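Local coordinates for protein DyP-type peroxidase (Pleurotus ostreatus PC15, PDB 6FSK) that probably uses hydrogen peroxide to oxidise dyes and other substrates at a heme b, as a dye-decolorizing peroxidase, at residues A[366-369]-A[375-378]. The protein carries 1 engineered substitution. Sequence-based numbering, arbitrary orientation.
Sequences SQEH and HHGR
Glu368 sets its CG anti to its carbonyl carbon (chi1 -70°) and runs extended beyond it, which carries the carboxylate from helix 366-371 to the backbone of 375-378. Arg378 comes from the opposite direction, its chain bent at chi3 (65°), and meets the carboxylate end-on. Arg378 NH1 gives a nearly straight bond to Glu368 OE1 at 2.9 Å, in the guanidinium plane. Arg378 NH2 reaches the syn lone pair of Glu368 OE2 at 2.8 Å, with OE2 tilted from that plane. The two bonds together make the salt bridge. The two flat groups are turned 50° apart, so the pair is twisted rather than coplanar. Glu368 OE1 also takes two backbone N-H groups. His375 N meets it on the anti side at 2.7 Å, and His376 N comes from above the carboxylate plane at 3.0 Å. The His375 ring lies alongside the Glu368 chain, with ND1 3.6 Å from CG. Glu368 OE2 sits at the edge of the His376 ring, 3.7 Å from CD2. Thr365 N also bonds Glu368 OE2, and Pro362 O takes Arg378 NE. With an alanine here, the Arg378 charge would probably lose its carboxylate mate and the backbone N-H groups of His375 and His376 their shared acceptor. Three donors on OE1 and two on OE2 satisfy this buried carboxylate, probably favour its ionised form, and tie the helix to the loop leading into strand 379-386.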
loop_
_atom_site.group_PDB
_atom_site.type_symbol
_atom_site.label_atom_id
_atom_site.label_comp_id
_atom_site.label_asym_id
_atom_site.label_seq_id
_atom_site.Cartn_x
_atom_site.Cartn_y
_atom_site.Cartn_z
ATOM N N SER A 366 16.291 -13.624 18.879
ATOM C CA SER A 366 16.005 -14.726 19.841
ATOM C C SER A 366 15.337 -14.242 21.077
ATOM O O SER A 366 14.406 -14.890 21.597
ATOM C CB SER A 366 17.392 -15.424 20.227
ATOM O OG SER A 366 17.890 -16.012 19.053
ATOM N N GLN A 367 15.714 -13.080 21.611
ATOM C CA GLN A 367 15.126 -12.585 22.850
ATOM C C GLN A 367 13.655 -12.185 22.602
ATOM O O GLN A 367 12.783 -12.393 23.473
ATOM C CB GLN A 367 15.835 -11.379 23.431
ATOM C CG GLN A 367 15.359 -10.997 24.805
ATOM C CD GLN A 367 15.748 -12.065 25.866
ATOM O OE1 GLN A 367 16.891 -12.464 25.934
ATOM N NE2 GLN A 367 14.778 -12.590 26.585
ATOM N N GLU A 368 13.399 -11.514 21.471
ATOM C CA GLU A 368 12.033 -11.207 21.130
ATOM C C GLU A 368 11.205 -12.434 20.988
ATOM O O GLU A 368 10.037 -12.421 21.458
ATOM C CB GLU A 368 11.970 -10.389 19.804
ATOM C CG GLU A 368 12.500 -8.992 19.926
ATOM C CD GLU A 368 12.471 -8.227 18.569
ATOM O OE1 GLU A 368 11.760 -7.161 18.404
ATOM O OE2 GLU A 368 13.173 -8.705 17.650
ATOM N N HIS A 369 11.712 -13.446 20.308
ATOM C CA HIS A 369 10.959 -14.728 20.180
ATOM C C HIS A 369 10.683 -15.341 21.562
ATOM O O HIS A 369 9.540 -15.684 21.901
ATOM C CB HIS A 369 11.716 -15.659 19.302
ATOM C CG HIS A 369 11.015 -16.947 19.065
ATOM N ND1 HIS A 369 9.856 -17.035 18.325
ATOM C CD2 HIS A 369 11.347 -18.220 19.409
ATOM C CE1 HIS A 369 9.487 -18.313 18.246
ATOM N NE2 HIS A 369 10.385 -19.045 18.885
ATOM N N HIS A 375 10.832 -5.773 20.589
ATOM C CA HIS A 375 11.871 -4.876 21.136
ATOM C C HIS A 375 12.500 -3.967 20.119
ATOM O O HIS A 375 13.129 -3.003 20.549
ATOM C CB HIS A 375 12.958 -5.658 21.869
ATOM C CG HIS A 375 12.379 -6.431 23.011
ATOM N ND1 HIS A 375 12.693 -7.743 23.268
ATOM C CD2 HIS A 375 11.435 -6.072 23.920
ATOM C CE1 HIS A 375 11.968 -8.169 24.293
ATOM N NE2 HIS A 375 11.205 -7.182 24.708
ATOM N N HIS A 376 12.324 -4.221 18.819
ATOM C CA HIS A 376 12.910 -3.455 17.763
ATOM C C HIS A 376 11.817 -3.062 16.779
ATOM O O HIS A 376 10.909 -3.849 16.543
ATOM C CB HIS A 376 13.963 -4.263 17.032
ATOM C CG HIS A 376 15.084 -4.666 17.897
ATOM N ND1 HIS A 376 15.988 -3.754 18.416
ATOM C CD2 HIS A 376 15.417 -5.876 18.402
ATOM C CE1 HIS A 376 16.864 -4.403 19.151
ATOM N NE2 HIS A 376 16.548 -5.682 19.168
ATOM N N GLY A 377 11.936 -1.916 16.171
ATOM C CA GLY A 377 10.940 -1.408 15.235
ATOM C C GLY A 377 11.148 -2.174 13.933
ATOM O O GLY A 377 12.313 -2.295 13.362
ATOM N N ARG A 378 10.035 -2.613 13.357
ATOM C CA ARG A 378 10.083 -3.218 12.045
ATOM C C ARG A 378 8.691 -3.057 11.445
ATOM O O ARG A 378 7.720 -2.848 12.185
ATOM C CB ARG A 378 10.456 -4.679 12.087
ATOM C CG ARG A 378 9.549 -5.557 12.965
ATOM C CD ARG A 378 9.988 -7.007 12.944
ATOM N NE ARG A 378 11.338 -7.226 13.556
ATOM C CZ ARG A 378 11.606 -7.256 14.833
ATOM N NH1 ARG A 378 10.656 -7.175 15.772
ATOM N NH2 ARG A 378 12.893 -7.398 15.197
#